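Local coordinates for Rbstp0775 protein (Geobacillus stearothermophilus, PDB 1RZ3) that is of unknown function but probably binds ATP and acts as a kinase of the uridine kinase type, within the P-loop NTPase clan, at residues E78-Q83 against L135-W140; A66-T71 against P106-E111; D28-S33 against K178-Y183. All blocks are in the same frame, centred on the assembly; numbering follows the deposited sequence.

Contact 1: E78-Q83 against L135-W140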
loop_
_atom_site.group_PDB
_atom_site.type_symbol
_atom_site.label_atom_id
_atom_site.label_comp_id
_atom_site.label_asym_id
_atom_site.label_seq_id
_atom_site.Cartn_x
_atom_site.Cartn_y
_atom_site.Cartn_z
ATOM N N GLU A 78 -3.849 10.159 14.623
ATOM C CA GLU A 78 -2.654 10.675 13.961
ATOM C C GLU A 78 -2.179 9.664 12.920
ATOM O O GLU A 78 -1.830 10.017 11.791
ATOM C CB GLU A 78 -1.524 10.898 14.974
ATOM C CG GLU A 78 -1.863 11.835 16.124
ATOM C CD GLU A 78 -0.661 12.146 16.994
ATOM O OE1 GLU A 78 0.078 11.208 17.349
ATOM O OE2 GLU A 78 -0.455 13.331 17.331
ATOM N N TYR A 79 -2.167 8.400 13.322
ATOM C CA TYR A 79 -1.723 7.316 12.460
ATOM C C TYR A 79 -2.657 7.064 11.275
ATOM O O TYR A 79 -2.202 6.916 10.138
ATOM C CB TYR A 79 -1.565 6.045 13.304
ATOM C CG TYR A 79 -1.096 4.810 12.555
ATOM C CD1 TYR A 79 -0.103 4.887 11.580
ATOM C CD2 TYR A 79 -1.609 3.551 12.873
ATOM C CE1 TYR A 79 0.371 3.733 10.941
ATOM C CE2 TYR A 79 -1.142 2.400 12.245
ATOM C CZ TYR A 79 -0.154 2.497 11.284
ATOM O OH TYR A 79 0.312 1.353 10.685
ATOM N N TYR A 80 -3.960 7.042 11.525
ATOM C CA TYR A 80 -4.907 6.772 10.450
ATOM C C TYR A 80 -5.250 7.954 9.542
ATOM O O TYR A 80 -5.376 7.789 8.325
ATOM C CB TYR A 80 -6.213 6.205 11.017
ATOM C CG TYR A 80 -7.146 5.680 9.943
ATOM C CD1 TYR A 80 -6.920 4.439 9.344
ATOM C CD2 TYR A 80 -8.213 6.451 9.481
ATOM C CE1 TYR A 80 -7.725 3.981 8.310
ATOM C CE2 TYR A 80 -9.027 6.003 8.446
ATOM C CZ TYR A 80 -8.776 4.768 7.864
ATOM O OH TYR A 80 -9.569 4.323 6.834
ATOM N N TYR A 81 -5.401 9.140 10.123
ATOM C CA TYR A 81 -5.793 10.316 9.345
ATOM C C TYR A 81 -4.733 11.355 9.006
ATOM O O TYR A 81 -4.848 12.046 7.993
ATOM C CB TYR A 81 -6.946 11.035 10.051
ATOM C CG TYR A 81 -8.291 10.374 9.878
ATOM C CD1 TYR A 81 -8.892 10.305 8.624
ATOM C CD2 TYR A 81 -8.966 9.827 10.968
ATOM C CE1 TYR A 81 -10.135 9.709 8.454
ATOM C CE2 TYR A 81 -10.216 9.231 10.812
ATOM C CZ TYR A 81 -10.792 9.177 9.549
ATOM O OH TYR A 81 -12.018 8.587 9.372
ATOM N N LEU A 82 -3.708 11.479 9.836
ATOM C CA LEU A 82 -2.691 12.493 9.587
ATOM C C LEU A 82 -1.368 12.009 9.015
ATOM O O LEU A 82 -0.662 12.782 8.369
ATOM C CB LEU A 82 -2.420 13.272 10.879
ATOM C CG LEU A 82 -3.662 13.852 11.566
ATOM C CD1 LEU A 82 -3.236 14.661 12.781
ATOM C CD2 LEU A 82 -4.446 14.717 10.587
ATOM N N GLN A 83 -1.025 10.746 9.245
ATOM C CA GLN A 83 0.248 10.217 8.763
ATOM C C GLN A 83 0.416 10.306 7.243
ATOM O O GLN A 83 1.540 10.446 6.742
ATOM C CB GLN A 83 0.433 8.772 9.233
ATOM C CG GLN A 83 1.808 8.208 8.914
ATOM C CD GLN A 83 2.299 7.251 9.976
ATOM O OE1 GLN A 83 2.337 7.593 11.157
ATOM N NE2 GLN A 83 2.684 6.047 9.564
ATOM N N LEU A 135 -4.874 0.667 2.744
ATOM C CA LEU A 135 -4.971 0.940 1.310
ATOM C C LEU A 135 -6.396 1.077 0.795
ATOM O O LEU A 135 -6.636 1.751 -0.206
ATOM C CB LEU A 135 -4.302 -0.169 0.498
ATOM C CG LEU A 135 -2.783 -0.317 0.493
ATOM C CD1 LEU A 135 -2.412 -1.343 -0.587
ATOM C CD2 LEU A 135 -2.117 1.026 0.194
ATOM N N GLN A 136 -7.338 0.422 1.467
ATOM C CA GLN A 136 -8.718 0.450 1.020
ATOM C C GLN A 136 -9.597 1.550 1.589
ATOM O O GLN A 136 -10.815 1.398 1.680
ATOM C CB GLN A 136 -9.347 -0.927 1.245
ATOM C CG GLN A 136 -8.645 -2.000 0.420
ATOM C CD GLN A 136 -9.232 -3.373 0.616
ATOM O OE1 GLN A 136 -8.915 -4.077 1.583
ATOM N NE2 GLN A 136 -10.106 -3.762 -0.293
ATOM N N ARG A 137 -8.989 2.668 1.972
ATOM C CA ARG A 137 -9.798 3.770 2.458
ATOM C C ARG A 137 -10.584 4.246 1.226
ATOM O O ARG A 137 -10.106 4.138 0.092
ATOM C CB ARG A 137 -8.925 4.879 3.063
ATOM C CG ARG A 137 -7.764 5.353 2.226
ATOM C CD ARG A 137 -7.017 6.486 2.947
ATOM N NE ARG A 137 -5.979 6.040 3.879
ATOM C CZ ARG A 137 -5.920 6.387 5.164
ATOM N NH1 ARG A 137 -6.848 7.178 5.692
ATOM N NH2 ARG A 137 -4.907 5.982 5.916
ATOM N N LYS A 138 -11.794 4.743 1.454
ATOM C CA LYS A 138 -12.690 5.168 0.378
ATOM C C LYS A 138 -12.106 6.016 -0.746
ATOM O O LYS A 138 -12.498 5.870 -1.903
ATOM C CB LYS A 138 -13.901 5.890 0.970
ATOM C CG LYS A 138 -13.557 7.147 1.743
ATOM C CD LYS A 138 -14.815 7.801 2.314
ATOM C CE LYS A 138 -14.481 9.063 3.106
ATOM N NZ LYS A 138 -13.545 8.797 4.239
ATOM N N GLU A 139 -11.178 6.901 -0.409
ATOM C CA GLU A 139 -10.570 7.781 -1.395
ATOM C C GLU A 139 -9.696 7.076 -2.434
ATOM O O GLU A 139 -9.648 7.494 -3.599
ATOM C CB GLU A 139 -9.723 8.849 -0.687
ATOM C CG GLU A 139 -10.484 9.810 0.230
ATOM C CD GLU A 139 -10.942 9.192 1.551
ATOM O OE1 GLU A 139 -10.384 8.159 1.983
ATOM O OE2 GLU A 139 -11.860 9.766 2.175
ATOM N N TRP A 140 -9.011 6.013 -2.015
ATOM C CA TRP A 140 -8.100 5.287 -2.898
ATOM C C TRP A 140 -8.672 4.052 -3.597
ATOM O O TRP A 140 -8.254 3.708 -4.704
ATOM C CB TRP A 140 -6.845 4.892 -2.113
ATOM C CG TRP A 140 -6.139 6.058 -1.456
ATOM C CD1 TRP A 140 -6.252 7.383 -1.783
ATOM C CD2 TRP A 140 -5.158 5.987 -0.413
ATOM N NE1 TRP A 140 -5.399 8.138 -1.012
ATOM C CE2 TRP A 140 -4.716 7.307 -0.163
ATOM C CE3 TRP A 140 -4.605 4.935 0.329
ATOM C CZ2 TRP A 140 -3.748 7.602 0.800
ATOM C CZ3 TRP A 140 -3.641 5.226 1.284
ATOM C CH2 TRP A 140 -3.221 6.550 1.512
HETATM O O HOH W 1 -13.114 7.671 7.005
#

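Contact 2: A66-T71 against P106-E111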
loop_
_atom_site.group_PDB
_atom_site.type_symbol
_atom_site.label_atom_id
_atom_site.label_comp_id
_atom_site.label_asym_id
_atom_site.label_seq_id
_atom_site.Cartn_x
_atom_site.Cartn_y
_atom_site.Cartn_z
ATOM N N ALA A 66 6.614 16.040 12.816
ATOM C CA ALA A 66 5.902 17.192 13.350
ATOM C C ALA A 66 4.425 17.230 12.970
ATOM O O ALA A 66 3.626 17.869 13.655
ATOM C CB ALA A 66 6.588 18.476 12.898
ATOM N N LYS A 67 4.057 16.546 11.891
ATOM C CA LYS A 67 2.665 16.543 11.450
ATOM C C LYS A 67 1.868 15.306 11.856
ATOM O O LYS A 67 0.646 15.282 11.718
ATOM C CB LYS A 67 2.587 16.717 9.931
ATOM C CG LYS A 67 3.079 18.068 9.439
ATOM C CD LYS A 67 2.801 18.257 7.956
ATOM C CE LYS A 67 3.259 19.630 7.486
ATOM N NZ LYS A 67 2.942 19.868 6.051
ATOM N N ARG A 68 2.547 14.282 12.356
ATOM C CA ARG A 68 1.856 13.061 12.755
ATOM C C ARG A 68 2.141 12.651 14.198
ATOM O O ARG A 68 1.693 11.598 14.648
ATOM C CB ARG A 68 2.217 11.925 11.793
ATOM C CG ARG A 68 3.701 11.638 11.705
ATOM C CD ARG A 68 4.035 10.851 10.448
ATOM N NE ARG A 68 5.474 10.666 10.301
ATOM C CZ ARG A 68 6.174 9.741 10.945
ATOM N NH1 ARG A 68 5.563 8.909 11.773
ATOM N NH2 ARG A 68 7.485 9.658 10.768
ATOM N N TYR A 69 2.888 13.488 14.915
ATOM C CA TYR A 69 3.223 13.243 16.319
ATOM C C TYR A 69 3.025 14.528 17.123
ATOM O O TYR A 69 3.191 15.625 16.593
ATOM C CB TYR A 69 4.678 12.791 16.470
ATOM C CG TYR A 69 4.968 11.387 15.993
ATOM C CD1 TYR A 69 4.306 10.289 16.544
ATOM C CD2 TYR A 69 5.929 11.152 15.013
ATOM C CE1 TYR A 69 4.599 8.990 16.128
ATOM C CE2 TYR A 69 6.229 9.859 14.592
ATOM C CZ TYR A 69 5.561 8.784 15.153
ATOM O OH TYR A 69 5.863 7.507 14.740
ATOM N N HIS A 70 2.670 14.386 18.397
ATOM C CA HIS A 70 2.463 15.536 19.277
ATOM C C HIS A 70 1.547 16.590 18.665
ATOM O O HIS A 70 1.816 17.788 18.761
ATOM C CB HIS A 70 3.807 16.182 19.617
ATOM C CG HIS A 70 4.817 15.219 20.152
ATOM N ND1 HIS A 70 4.608 14.480 21.296
ATOM C CD2 HIS A 70 6.038 14.861 19.690
ATOM C CE1 HIS A 70 5.657 13.708 21.517
ATOM N NE2 HIS A 70 6.538 13.919 20.556
ATOM N N THR A 71 0.465 16.138 18.043
ATOM C CA THR A 71 -0.498 17.034 17.412
ATOM C C THR A 71 -1.606 17.369 18.402
ATOM O O THR A 71 -2.405 18.275 18.172
ATOM C CB THR A 71 -1.152 16.371 16.187
ATOM O OG1 THR A 71 -1.883 15.214 16.611
ATOM C CG2 THR A 71 -0.095 15.950 15.171
ATOM N N PRO A 106 7.492 13.216 -3.159
ATOM C CA PRO A 106 8.406 13.432 -2.038
ATOM C C PRO A 106 8.548 12.090 -1.325
ATOM O O PRO A 106 7.554 11.490 -0.912
ATOM C CB PRO A 106 7.676 14.475 -1.194
ATOM C CG PRO A 106 6.233 14.125 -1.415
ATOM C CD PRO A 106 6.188 13.861 -2.910
ATOM N N PHE A 107 9.774 11.597 -1.224
ATOM C CA PHE A 107 10.022 10.330 -0.554
ATOM C C PHE A 107 10.543 10.606 0.850
ATOM O O PHE A 107 11.520 11.331 1.025
ATOM C CB PHE A 107 11.022 9.498 -1.359
ATOM C CG PHE A 107 10.391 8.744 -2.504
ATOM C CD1 PHE A 107 10.079 7.396 -2.375
ATOM C CD2 PHE A 107 10.088 9.390 -3.698
ATOM C CE1 PHE A 107 9.472 6.692 -3.420
ATOM C CE2 PHE A 107 9.481 8.701 -4.749
ATOM C CZ PHE A 107 9.172 7.344 -4.607
ATOM N N TYR A 108 9.880 10.029 1.846
ATOM C CA TYR A 108 10.252 10.240 3.238
ATOM C C TYR A 108 11.428 9.408 3.737
ATOM O O TYR A 108 11.476 8.191 3.549
ATOM C CB TYR A 108 9.048 9.973 4.140
ATOM C CG TYR A 108 9.288 10.306 5.591
ATOM C CD1 TYR A 108 9.499 11.623 5.994
ATOM C CD2 TYR A 108 9.282 9.309 6.566
ATOM C CE1 TYR A 108 9.693 11.943 7.334
ATOM C CE2 TYR A 108 9.479 9.616 7.915
ATOM C CZ TYR A 108 9.682 10.937 8.287
ATOM O OH TYR A 108 9.857 11.260 9.612
ATOM N N ASP A 109 12.373 10.084 4.385
ATOM C CA ASP A 109 13.540 9.430 4.963
ATOM C C ASP A 109 13.261 9.380 6.460
ATOM O O ASP A 109 13.323 10.401 7.145
ATOM C CB ASP A 109 14.811 10.240 4.701
ATOM C CG ASP A 109 16.071 9.485 5.090
ATOM O OD1 ASP A 109 16.153 9.008 6.242
ATOM O OD2 ASP A 109 16.982 9.367 4.242
ATOM N N HIS A 110 12.937 8.188 6.951
ATOM C CA HIS A 110 12.611 7.968 8.358
ATOM C C HIS A 110 13.720 8.367 9.335
ATOM O O HIS A 110 13.443 8.872 10.424
ATOM C CB HIS A 110 12.243 6.497 8.564
ATOM C CG HIS A 110 11.121 6.030 7.688
ATOM N ND1 HIS A 110 9.811 6.411 7.885
ATOM C CD2 HIS A 110 11.119 5.241 6.586
ATOM C CE1 HIS A 110 9.051 5.878 6.945
ATOM N NE2 HIS A 110 9.820 5.164 6.142
ATOM N N GLU A 111 14.971 8.143 8.945
ATOM C CA GLU A 111 16.108 8.473 9.800
ATOM C C GLU A 111 16.314 9.974 9.983
ATOM O O GLU A 111 16.477 10.449 11.106
ATOM C CB GLU A 111 17.390 7.857 9.234
ATOM C CG GLU A 111 17.359 6.341 9.128
ATOM C CD GLU A 111 18.643 5.772 8.552
ATOM O OE1 GLU A 111 18.988 6.124 7.402
ATOM O OE2 GLU A 111 19.310 4.972 9.248
#

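Contact 3: D28-S33 against K178-Y183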
loop_
_atom_site.group_PDB
_atom_site.type_symbol
_atom_site.label_atom_id
_atom_site.label_comp_id
_atom_site.label_asym_id
_atom_site.label_seq_id
_atom_site.Cartn_x
_atom_site.Cartn_y
_atom_site.Cartn_z
ATOM N N ASP A 28 -2.762 -4.860 0.711
ATOM C CA ASP A 28 -3.220 -4.220 1.935
ATOM C C ASP A 28 -2.953 -5.129 3.131
ATOM O O ASP A 28 -3.146 -6.337 3.067
ATOM C CB ASP A 28 -4.715 -3.921 1.784
ATOM C CG ASP A 28 -5.275 -3.052 2.897
ATOM O OD1 ASP A 28 -4.533 -2.236 3.484
ATOM O OD2 ASP A 28 -6.489 -3.175 3.160
ATOM N N GLY A 29 -2.493 -4.544 4.223
ATOM C CA GLY A 29 -2.222 -5.344 5.401
ATOM C C GLY A 29 -1.760 -4.449 6.524
ATOM O O GLY A 29 -1.270 -3.349 6.275
ATOM N N LEU A 30 -1.910 -4.921 7.757
ATOM C CA LEU A 30 -1.516 -4.139 8.920
ATOM C C LEU A 30 0.000 -4.078 9.075
ATOM O O LEU A 30 0.736 -4.769 8.371
ATOM C CB LEU A 30 -2.166 -4.726 10.178
ATOM C CG LEU A 30 -3.681 -4.943 10.083
ATOM C CD1 LEU A 30 -4.228 -5.393 11.429
ATOM C CD2 LEU A 30 -4.363 -3.656 9.637
ATOM N N SER A 31 0.461 -3.241 9.999
ATOM C CA SER A 31 1.888 -3.080 10.248
ATOM C C SER A 31 2.568 -4.406 10.580
ATOM O O SER A 31 2.047 -5.202 11.358
ATOM C CB SER A 31 2.110 -2.091 11.394
ATOM O OG SER A 31 3.492 -1.933 11.663
ATOM N N ARG A 32 3.734 -4.632 9.981
ATOM C CA ARG A 32 4.503 -5.855 10.202
ATOM C C ARG A 32 3.757 -7.137 9.833
ATOM O O ARG A 32 3.838 -8.135 10.550
ATOM C CB ARG A 32 4.965 -5.947 11.664
ATOM C CG ARG A 32 5.953 -4.870 12.098
ATOM C CD ARG A 32 6.488 -5.161 13.496
ATOM N NE ARG A 32 7.382 -4.114 13.988
ATOM C CZ ARG A 32 6.995 -2.879 14.298
ATOM N NH1 ARG A 32 5.721 -2.526 14.169
ATOM N NH2 ARG A 32 7.881 -1.995 14.738
ATOM N N SER A 33 3.034 -7.119 8.719
ATOM C CA SER A 33 2.304 -8.303 8.281
ATOM C C SER A 33 3.076 -8.983 7.155
ATOM O O SER A 33 2.681 -10.042 6.668
ATOM C CB SER A 33 0.905 -7.921 7.793
ATOM O OG SER A 33 0.979 -6.977 6.742
ATOM N N LYS A 178 -5.502 0.590 18.035
ATOM C CA LYS A 178 -6.739 1.345 17.876
ATOM C C LYS A 178 -6.990 1.801 16.437
ATOM O O LYS A 178 -8.128 1.791 15.973
ATOM C CB LYS A 178 -6.756 2.545 18.834
ATOM C CG LYS A 178 -6.909 2.130 20.297
ATOM C CD LYS A 178 -6.700 3.301 21.268
ATOM C CE LYS A 178 -7.738 4.397 21.098
ATOM N NZ LYS A 178 -7.471 5.527 22.049
ATOM N N ALA A 179 -5.936 2.200 15.735
ATOM C CA ALA A 179 -6.080 2.632 14.345
ATOM C C ALA A 179 -6.515 1.434 13.501
ATOM O O ALA A 179 -7.404 1.543 12.656
ATOM C CB ALA A 179 -4.765 3.183 13.829
ATOM N N GLU A 180 -5.879 0.291 13.742
ATOM C CA GLU A 180 -6.206 -0.931 13.018
ATOM C C GLU A 180 -7.653 -1.344 13.281
ATOM O O GLU A 180 -8.380 -1.716 12.357
ATOM C CB GLU A 180 -5.240 -2.045 13.427
ATOM C CG GLU A 180 -3.801 -1.732 13.059
ATOM C CD GLU A 180 -2.819 -2.760 13.573
ATOM O OE1 GLU A 180 -3.231 -3.671 14.324
ATOM O OE2 GLU A 180 -1.626 -2.651 13.225
ATOM N N ASP A 181 -8.084 -1.267 14.537
ATOM C CA ASP A 181 -9.463 -1.621 14.861
ATOM C C ASP A 181 -10.420 -0.671 14.151
ATOM O O ASP A 181 -11.475 -1.085 13.672
ATOM C CB ASP A 181 -9.705 -1.559 16.374
ATOM C CG ASP A 181 -8.984 -2.658 17.129
ATOM O OD1 ASP A 181 -8.503 -3.618 16.490
ATOM O OD2 ASP A 181 -8.910 -2.567 18.373
ATOM N N TYR A 182 -10.046 0.605 14.088
ATOM C CA TYR A 182 -10.867 1.614 13.428
ATOM C C TYR A 182 -11.015 1.265 11.945
ATOM O O TYR A 182 -12.113 1.300 11.385
ATOM C CB TYR A 182 -10.215 2.994 13.557
ATOM C CG TYR A 182 -11.035 4.117 12.957
ATOM C CD1 TYR A 182 -12.162 4.613 13.614
ATOM C CD2 TYR A 182 -10.700 4.666 11.716
ATOM C CE1 TYR A 182 -12.935 5.628 13.054
ATOM C CE2 TYR A 182 -11.466 5.678 11.145
ATOM C CZ TYR A 182 -12.583 6.156 11.821
ATOM O OH TYR A 182 -13.339 7.162 11.269
ATOM N N TYR A 183 -9.895 0.929 11.318
ATOM C CA TYR A 183 -9.885 0.577 9.900
ATOM C C TYR A 183 -10.761 -0.642 9.625
ATOM O O TYR A 183 -11.627 -0.619 8.745
ATOM C CB TYR A 183 -8.445 0.304 9.457
ATOM C CG TYR A 183 -8.293 -0.071 7.997
ATOM C CD1 TYR A 183 -8.823 0.735 6.990
ATOM C CD2 TYR A 183 -7.575 -1.205 7.624
ATOM C CE1 TYR A 183 -8.639 0.420 5.643
ATOM C CE2 TYR A 183 -7.382 -1.528 6.277
ATOM C CZ TYR A 183 -7.918 -0.708 5.294
ATOM O OH TYR A 183 -7.732 -1.012 3.963
HETATM O O HOH W 2 -0.805 -1.294 11.058
HETATM O O HOH W 3 -0.684 -5.300 12.964
#

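Contact 1: E78-Q83 against L135-W140
Two hydrogen bonds from the Arg137 guanidinium converge on the backbone carbonyl of Tyr80. Both terminal nitrogens reach the same oxygen: Arg137 NH2 lies 3.0 Å from Tyr80 O and Arg137 NH1 lies 3.1 Å from Tyr80 O. The grip is end-on, with the oxygen close to the guanidinium plane. NH2 comes in the carbonyl plane, while NH1 is tilted 23° from it. Each N-H points somewhat wide of the oxygen, as expected when two donors share one acceptor. The two donors satisfy this buried carbonyl, coming fairly close to the line of its C=O bond. In helix 75-82 a pi-type turn spans 78-82, and the backbone bonds to Glu78 O there are weak.

The second interaction is cation-pi. Arg137 CZ sits 4.4 Å from the centroid of the Tyr80 ring, over its face, with Arg137 NH1 3.7 Å from Tyr80 CE2. Ring and guanidinium are not parallel; their planes make 33°. The bend at chi3 of Arg137 (87°) turns the charged end beneath the ring while Arg137 CB stays near the phenol oxygen. In the P-loop kinase fold the contact joins helix 75-82 to the loop that follows strand 127-132 of the parallel sheet.

Aromatic rings pack against both partners. The aliphatic part of the arginine passes over Trp140, Arg137 CD lying 3.7 Å above the middle of the indole, and Tyr80 CD2 lies over the centre of the Tyr81 ring. Farther out the link is by water: Tyr81 OH is 2.8 Å from water 1, which accepts a weak bond from Lys138 NZ, itself salt-bridged to Glu139 OE2.

Contact 2: A66-T71 against P106-E111
Tyr108 OH lies at the edge of the Arg68 guanidinium, only 9° out of its plane. One face of that guanidinium has Tyr69 CD2 over it, 3.9 Å above the plane and toward the rim. At the edge of the Tyr108 ring, in plane, lies His110 CE1. The two flat groups stand almost perpendicular, 89° apart, and their side chains come from opposite directions.

The link itself is one hydrogen bond, Arg68 NH2 to Tyr108 OH at 3.1 Å, with an N-H...O angle of 146°. Arg68 NH2 is also 3.5 Å from Tyr108 CE2. An arginine chain extended from CG to NE carries the group across from helix 65-68 to strand 102-109, which pairs with strand 114-121 in a two-stranded antiparallel sheet separate from the parallel sheet of the P-loop NTPase fold.

Both polar ends have further partners. Arg68 NE donates to the carbonyl of Val63, which fixes the turn of the guanidinium, and Tyr108 OH is also bonded to Asp113 OD1, a carboxylate that may draw the hydroxyl's proton and favour its acceptor role toward the arginine. Around the pair, Ile62 touches both side chains, and Gln83 lies against Arg68.

Contact 3: D28-S33 against K178-Y183
Tyr183 and Asp28 both hold CG anti to the backbone N (chi1 -180° and -171°), which sends the phenol and the carboxylate toward each other from opposite directions. They meet in a short hydrogen bond: Tyr183 OH donates to Asp28 OD2 at 2.6 Å. The hydroxyl comes on the syn side of that oxygen, 28° out of the carboxylate plane, and OD2 in turn lies near the plane of the phenol ring, at its edge. The phenol oxygen also accepts from the backbone N of Gln136, and Asp28 OD1 takes the N-H of Leu135, so the pair ties in the first residues of segment 135-140 as well.

A turn further back on the same helix, the extended Glu180 side chain crosses Leu30. Glu180 CG lies 4.0 Å from both Leu30 CD1 and Leu30 CD2, and Glu180 OE1 is 3.5 Å from Leu30 CD1. The carboxylate reaches the backbone of Ser31 through water rather than directly: water 2 accepts from Ser31 N at 2.6 Å and donates to Glu180 OE2, and water 3 donates both to Glu180 OE2 at 2.8 Å and, more loosely, to Ser31 O.

Leu30 to Ser33 form a type II turn, its Leu30 O taking a bond from Ser33 OG at 2.8 Å. With Gly29 this turn belongs to what looks like a Walker A P-loop, and the putative P-loop Lys35 also reaches Leu30 O.

Helix 169-187 packs beside the turn that follows central strand 23-29, with strand 146-150 beside Asp28 and Leu30, helix 75-82 touching Ser31 and Tyr183, and Pro189 of helix 189-192 packed on both Asp28 and Tyr183.

In the fold
Contacts 1 and 3 lie side by side, their centres about 11 Å apart, and touch where Tyr81 OH meets Tyr182 OH and where Tyr79 packs on Ala179. Contact 2 is farther out, its centre about 15 Å from that of contact 1 and about 19 Å from that of contact 3; Glu78 joins it to contact 1 through Thr71 OG1. Along the chain, contact 3 closes the longest loop, from strand 23-29 to helix 169-187. Contacts 1 and 2 fall inside it with their segments alternating. Together they connect the probable P-loop end of the parallel sheet, through helix 75-82 and then helix 65-68, to the antiparallel hairpin.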